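Local coordinates for protein Chains: A (Unidentified, PDB 6ZM9) that probably cleaves S-adenosyl methionine as a phage-encoded SAM lyase, releasing 5'-deoxy-5'-methylthioadenosine, at residues 58-62 against 63-67; 96-99 against 100-104. All blocks are in the same frame, centred on the assembly; numbering follows the deposited sequence. Where two conformers were deposited one is given.

Contact 1 (58-62 against 63-67); sequences YTEQR and SGQLV. With PRO (proline), chain E; MTA (5'-deoxy-5'-methylthioadenosine), chain F.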
loop_
_atom_site.group_PDB
_atom_site.type_symbol
_atom_site.label_atom_id
_atom_site.label_comp_id
_atom_site.label_asym_id
_atom_site.label_seq_id
_atom_site.Cartn_x
_atom_site.Cartn_y
_atom_site.Cartn_z
ATOM N N TYR A 58 10.258 6.543 -12.801
ATOM C CA TYR A 58 11.610 6.056 -12.594
ATOM C C TYR A 58 12.589 6.803 -13.484
ATOM O O TYR A 58 12.328 7.012 -14.668
ATOM C CB TYR A 58 11.667 4.582 -12.939
ATOM C CG TYR A 58 13.033 3.937 -12.915
ATOM C CD1 TYR A 58 13.619 3.570 -11.713
ATOM C CD2 TYR A 58 13.724 3.689 -14.080
ATOM C CE1 TYR A 58 14.866 2.944 -11.675
ATOM C CE2 TYR A 58 14.964 3.054 -14.056
ATOM C CZ TYR A 58 15.536 2.702 -12.843
ATOM O OH TYR A 58 16.769 2.074 -12.794
ATOM N N THR A 59 13.737 7.167 -12.919
ATOM C CA THR A 59 14.807 7.792 -13.679
ATOM C C THR A 59 15.797 6.716 -14.096
ATOM O O THR A 59 16.421 6.078 -13.240
ATOM C CB THR A 59 15.514 8.863 -12.854
ATOM O OG1 THR A 59 14.571 9.861 -12.464
ATOM C CG2 THR A 59 16.623 9.517 -13.685
ATOM N N GLU A 60 15.944 6.510 -15.403
ATOM C CA GLU A 60 16.895 5.525 -15.897
ATOM C C GLU A 60 18.310 5.928 -15.507
ATOM O O GLU A 60 18.721 7.073 -15.706
ATOM C CB GLU A 60 16.819 5.407 -17.417
ATOM C CG GLU A 60 15.506 4.883 -17.923
ATOM C CD GLU A 60 15.527 4.631 -19.408
ATOM O OE1 GLU A 60 16.577 4.866 -20.045
ATOM O OE2 GLU A 60 14.493 4.185 -19.935
ATOM N N GLN A 61 19.067 4.962 -14.994
ATOM C CA GLN A 61 20.339 5.280 -14.364
ATOM C C GLN A 61 21.408 5.673 -15.374
ATOM O O GLN A 61 22.242 6.538 -15.083
ATOM C CB GLN A 61 20.795 4.097 -13.515
ATOM C CG GLN A 61 19.799 3.731 -12.430
ATOM C CD GLN A 61 20.077 2.373 -11.822
ATOM O OE1 GLN A 61 20.741 1.531 -12.434
ATOM N NE2 GLN A 61 19.567 2.148 -10.612
ATOM N N ARG A 62 21.406 5.072 -16.560
ATOM C CA ARG A 62 22.454 5.391 -17.521
ATOM C C ARG A 62 22.172 6.710 -18.232
ATOM O O ARG A 62 22.998 7.630 -18.205
ATOM C CB ARG A 62 22.604 4.240 -18.519
ATOM C CG ARG A 62 23.071 2.924 -17.884
ATOM C CD ARG A 62 22.178 1.734 -18.274
ATOM N NE ARG A 62 21.791 0.933 -17.111
ATOM C CZ ARG A 62 22.394 -0.190 -16.729
ATOM N NH1 ARG A 62 23.424 -0.672 -17.416
ATOM N NH2 ARG A 62 21.963 -0.833 -15.651
ATOM N N SER A 63 20.988 6.836 -18.832
ATOM C CA SER A 63 20.677 7.975 -19.679
ATOM C C SER A 63 20.079 9.153 -18.928
ATOM O O SER A 63 20.080 10.271 -19.456
ATOM C CB SER A 63 19.640 7.561 -20.724
ATOM O OG SER A 63 18.407 7.297 -20.070
ATOM N N GLY A 64 19.534 8.923 -17.738
ATOM C CA GLY A 64 18.844 9.970 -17.013
ATOM C C GLY A 64 17.445 10.243 -17.505
ATOM O O GLY A 64 16.800 11.176 -17.020
ATOM N N GLN A 65 16.951 9.456 -18.458
ATOM C CA GLN A 65 15.599 9.649 -18.959
ATOM C C GLN A 65 14.567 9.289 -17.898
ATOM O O GLN A 65 14.673 8.260 -17.227
ATOM C CB GLN A 65 15.422 8.750 -20.187
ATOM C CG GLN A 65 14.071 8.870 -20.897
ATOM C CD GLN A 65 13.906 7.879 -22.055
ATOM O OE1 GLN A 65 14.892 7.364 -22.589
ATOM N NE2 GLN A 65 12.658 7.619 -22.449
ATOM N N LEU A 66 13.541 10.124 -17.770
ATOM C CA LEU A 66 12.457 9.870 -16.830
ATOM C C LEU A 66 11.364 9.084 -17.538
ATOM O O LEU A 66 10.829 9.531 -18.556
ATOM C CB LEU A 66 11.897 11.203 -16.341
ATOM C CG LEU A 66 10.949 11.105 -15.148
ATOM C CD1 LEU A 66 11.712 10.602 -13.947
ATOM C CD2 LEU A 66 10.325 12.451 -14.851
ATOM N N VAL A 67 11.011 7.927 -16.983
ATOM C CA VAL A 67 9.963 7.074 -17.525
ATOM C C VAL A 67 8.760 7.093 -16.594
ATOM O O VAL A 67 8.906 6.977 -15.374
ATOM C CB VAL A 67 10.505 5.638 -17.666
ATOM C CG1 VAL A 67 9.414 4.686 -18.148
ATOM C CG2 VAL A 67 11.696 5.602 -18.596
HETATM N N PRO E . 10.679 -0.224 -16.101
HETATM C CA PRO E . 11.550 0.383 -17.108
HETATM C C PRO E . 12.756 -0.470 -17.460
HETATM O O PRO E . 13.276 -0.389 -18.582
HETATM C CB PRO E . 12.028 1.654 -16.409
HETATM C CG PRO E . 11.859 1.322 -14.912
HETATM C CD PRO E . 11.201 0.015 -14.750
HETATM O OXT PRO E . 13.242 -1.226 -16.622
HETATM C CS MTA F . 12.321 0.348 -9.810
HETATM S "S5'" MTA F . 11.403 0.945 -11.192
HETATM C "C5'" MTA F . 9.864 0.027 -11.003
HETATM C "C4'" MTA F . 8.783 0.719 -10.197
HETATM O "O4'" MTA F . 9.278 0.981 -8.875
HETATM C "C2'" MTA F . 7.670 2.665 -9.443
HETATM O "O2'" MTA F . 6.357 2.140 -9.324
HETATM C "C3'" MTA F . 8.297 2.074 -10.710
HETATM O "O3'" MTA F . 7.383 1.972 -11.787
HETATM C "C1'" MTA F . 8.585 2.103 -8.344
HETATM N N9 MTA F . 9.558 3.068 -7.857
HETATM C C8 MTA F . 10.786 3.385 -8.378
HETATM N N7 MTA F . 11.482 4.228 -7.652
HETATM C C5 MTA F . 10.648 4.493 -6.573
HETATM C C6 MTA F . 10.822 5.252 -5.399
HETATM N N6 MTA F . 11.944 5.918 -5.092
HETATM N N1 MTA F . 9.804 5.261 -4.503
HETATM C C2 MTA F . 8.700 4.552 -4.772
HETATM N N3 MTA F . 8.435 3.788 -5.827
HETATM C C4 MTA F . 9.455 3.796 -6.701
HETATM O O HOH W 1 19.526 4.608 -19.544
#

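Contact 2 (96-99 against 100-104); sequences KELR and EDFKQ. With PRO (proline), chain E; PO4 (phosphate ion), chain B.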
loop_
_atom_site.group_PDB
_atom_site.type_symbol
_atom_site.label_atom_id
_atom_site.label_comp_id
_atom_site.label_asym_id
_atom_site.label_seq_id
_atom_site.Cartn_x
_atom_site.Cartn_y
_atom_site.Cartn_z
ATOM N N LYS A 96 15.019 -11.068 -7.937
ATOM C CA LYS A 96 16.035 -11.212 -8.973
ATOM C C LYS A 96 15.464 -11.883 -10.209
ATOM O O LYS A 96 15.757 -11.468 -11.335
ATOM C CB LYS A 96 17.222 -12.013 -8.444
ATOM C CG LYS A 96 18.107 -11.229 -7.527
ATOM C CD LYS A 96 19.414 -11.953 -7.273
ATOM C CE LYS A 96 20.579 -10.956 -7.232
ATOM N NZ LYS A 96 21.807 -11.410 -7.962
ATOM N N GLU A 97 14.605 -12.888 -10.033
ATOM C CA GLU A 97 14.040 -13.553 -11.203
ATOM C C GLU A 97 13.011 -12.667 -11.902
ATOM O O GLU A 97 12.941 -12.651 -13.135
ATOM C CB GLU A 97 13.453 -14.906 -10.843
ATOM C CG GLU A 97 13.085 -15.717 -12.086
ATOM C CD GLU A 97 14.290 -16.067 -12.967
ATOM O OE1 GLU A 97 15.272 -16.616 -12.430
ATOM O OE2 GLU A 97 14.261 -15.791 -14.197
ATOM N N LEU A 98 12.198 -11.922 -11.140
ATOM C CA LEU A 98 11.268 -10.983 -11.767
ATOM C C LEU A 98 12.007 -9.944 -12.602
ATOM O O LEU A 98 11.547 -9.575 -13.687
ATOM C CB LEU A 98 10.410 -10.291 -10.704
ATOM C CG LEU A 98 9.349 -11.187 -10.059
ATOM C CD1 LEU A 98 8.790 -10.506 -8.819
ATOM C CD2 LEU A 98 8.242 -11.581 -11.021
ATOM N N ARG A 99 13.155 -9.460 -12.113
ATOM C CA ARG A 99 13.909 -8.480 -12.890
ATOM C C ARG A 99 14.293 -9.050 -14.251
ATOM O O ARG A 99 14.152 -8.383 -15.279
ATOM C CB ARG A 99 15.169 -8.025 -12.145
ATOM C CG ARG A 99 15.855 -6.841 -12.861
ATOM C CD ARG A 99 17.365 -6.897 -12.907
ATOM N NE ARG A 99 17.887 -8.130 -13.495
ATOM C CZ ARG A 99 17.952 -8.405 -14.801
ATOM N NH1 ARG A 99 17.520 -7.544 -15.718
ATOM N NH2 ARG A 99 18.443 -9.573 -15.186
ATOM N N GLU A 100 14.821 -10.281 -14.265
ATOM C CA GLU A 100 15.184 -10.921 -15.524
ATOM C C GLU A 100 13.954 -11.151 -16.395
ATOM O O GLU A 100 13.957 -10.862 -17.596
ATOM C CB GLU A 100 15.853 -12.264 -15.238
ATOM C CG GLU A 100 16.039 -13.088 -16.515
ATOM C CD GLU A 100 16.706 -14.438 -16.314
ATOM O OE1 GLU A 100 17.532 -14.578 -15.397
ATOM O OE2 GLU A 100 16.426 -15.381 -17.093
ATOM N N ASP A 101 12.895 -11.711 -15.804
ATOM C CA ASP A 101 11.763 -12.161 -16.599
ATOM C C ASP A 101 11.071 -10.997 -17.290
ATOM O O ASP A 101 10.476 -11.172 -18.361
ATOM C CB ASP A 101 10.757 -12.905 -15.723
ATOM C CG ASP A 101 11.319 -14.197 -15.144
ATOM O OD1 ASP A 101 12.493 -14.539 -15.413
ATOM O OD2 ASP A 101 10.581 -14.853 -14.388
ATOM N N PHE A 102 11.096 -9.818 -16.674
ATOM C CA PHE A 102 10.463 -8.631 -17.233
ATOM C C PHE A 102 11.472 -7.657 -17.821
ATOM O O PHE A 102 11.099 -6.542 -18.190
ATOM C CB PHE A 102 9.485 -8.043 -16.217
ATOM C CG PHE A 102 8.335 -8.970 -15.957
ATOM C CD1 PHE A 102 7.349 -9.133 -16.911
ATOM C CD2 PHE A 102 8.311 -9.788 -14.844
ATOM C CE1 PHE A 102 6.323 -10.032 -16.727
ATOM C CE2 PHE A 102 7.272 -10.707 -14.659
ATOM C CZ PHE A 102 6.282 -10.820 -15.599
ATOM N N LYS A 103 12.719 -8.094 -18.003
ATOM C CA LYS A 103 13.720 -7.328 -18.743
ATOM C C LYS A 103 13.932 -5.946 -18.136
ATOM O O LYS A 103 14.115 -4.957 -18.854
ATOM C CB LYS A 103 13.371 -7.233 -20.229
ATOM C CG LYS A 103 13.252 -8.582 -20.905
ATOM C CD LYS A 103 12.945 -8.399 -22.382
ATOM C CE LYS A 103 12.857 -9.688 -23.144
ATOM N NZ LYS A 103 12.547 -9.385 -24.575
ATOM N N GLN A 104 13.913 -5.882 -16.805
ATOM C CA GLN A 104 13.935 -4.609 -16.097
ATOM C C GLN A 104 15.339 -4.149 -15.730
ATOM O O GLN A 104 16.220 -4.947 -15.412
ATOM C CB GLN A 104 13.110 -4.716 -14.809
ATOM C CG GLN A 104 11.649 -4.989 -15.069
ATOM C CD GLN A 104 11.001 -3.823 -15.754
ATOM O OE1 GLN A 104 10.886 -2.743 -15.178
ATOM N NE2 GLN A 104 10.585 -4.019 -16.994
HETATM N N PRO E . 10.679 -0.224 -16.101
HETATM C CA PRO E . 11.550 0.383 -17.108
HETATM C C PRO E . 12.756 -0.470 -17.460
HETATM O O PRO E . 13.276 -0.389 -18.582
HETATM C CB PRO E . 12.028 1.654 -16.409
HETATM C CG PRO E . 11.859 1.322 -14.912
HETATM C CD PRO E . 11.201 0.015 -14.750
HETATM O OXT PRO E . 13.242 -1.226 -16.622
HETATM P P PO4 B . 17.625 -9.757 -18.843
HETATM O O1 PO4 B . 17.979 -8.306 -18.594
HETATM O O2 PO4 B . 18.378 -10.143 -20.104
HETATM O O3 PO4 B . 18.085 -10.583 -17.669
HETATM O O4 PO4 B . 16.124 -9.914 -19.027
#

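Contact 1 (58-62 against 63-67)
Glu-60 reaches back from the turn over the start of the returning strand, meeting Ser-63, Gln-65 and Val-67. Its CB lies near Gln-65 O and Ser-63 OG, and CG passes 3.5 Å from Gln-65 O. With the chain extended beyond CG (chi2 -173°), the carboxylate divides its two oxygens: OE2 rests 3.4 Å from the methyl Val-67 CG2, while OE1 stands 3.0 Å from Ser-63 OG and accepts from a water that itself takes the N-H of Ser-63. The amide of Gln-65 runs alongside, its plane turned 37° from the carboxylate. Ser-63 OG accepts the N-H of Gln-65 at 3.1 Å, an ST turn. The backbone here is the end of the antiparallel hairpin of strands 49-59 and 66-77: Tyr-58 and Val-67 are a hydrogen-bonded pair, and Glu-60 N gives a nearly straight bond (168°) to Gln-65 O. The four-residue loop has three helical residues, then Gly-64 at positive phi, whose N-H makes a bent i to i+4 bond to Glu-60 O. On the opposite face from Tyr-58, the non-hydrogen-bonded pair Thr-59 and Leu-66 meets, OG1 to CD1 3.3 Å; Thr-59 OG1 bonds to Asp-48 of the second subunit. The Tyr-58 ring has CD2 3.1 Å from proline CG and CD1 3.5 Å from S5' of 5'-deoxy-5'-methylthioadenosine; Tyr-58 OH bonds to Glu-105. Water and serine thus brace the turn within, while Arg-62, salt-bridged to Glu-105 and Glu-129, anchors it from outside.

Contact 2 (96-99 against 100-104)
The last turns of helix 84-101 carry 96-99 directly into 100-104, with Glu-100, Asp-101 and Phe-102 each giving its N-H to the carbonyl four residues back. The Phe-102 N to Leu-98 O bond, 3.0 Å long, is the last of these. Beyond it a Schellman motif ends the helix: Lys-103, at positive phi, is the C-prime residue, Gln-104 N bonds Arg-99 O at 2.9 Å, and Lys-103 N bonds Glu-100 O. Arg-99 ties the exit down a second time. A turn at chi3 (55°) folds its chain back, and NH1 gives a bond of 2.9 Å to Gln-104 O, which lies in the guanidinium plane; Glu-100 CA lies over one guanidinium face. NH1 and NH2 also grip a phosphate, probably from the crystallisation liquor, through O1 and O3 (NH2 to O3 2.7 Å). On another side, Glu-97 OE2 and Asp-101 OD1 are only 2.5 Å apart, carboxylate planes 42° from each other, so one acid probably holds a proton. Leu-98 CD2 meets the edge of the Phe-102 ring at CE2 (3.9 Å), and both side chains pack on helix 29-43. Gln-104 NE2 bonds Asn-20 O and Phe-102 O, the latter straight at the N-H (174°) but from above the carbonyl plane; OE1 lies 2.7 Å from the bound proline's N.

Contact 1 closes the hairpin of strands 49-59 and 66-77, and contact 2 ends helix 84-101, which follows it in the chain. Their centres are 18 Å apart and their nearest atoms about 7 Å, so they do not touch each other. The bound proline bridges the gap: 58-62 offers it the Tyr-58 ring and 100-104 the amide of Gln-104. Glu-105, next after the second contact, adds a further tie: its backbone N bonds proline while its carboxylate reaches 58-62. 5'-Deoxy-5'-methylthioadenosine lies against Tyr-58 but about 5 Å from the Gln-104 side chain. Both contacts reach the second subunit, which also contributes Ser-50 and Ile-77 to that nucleoside's site.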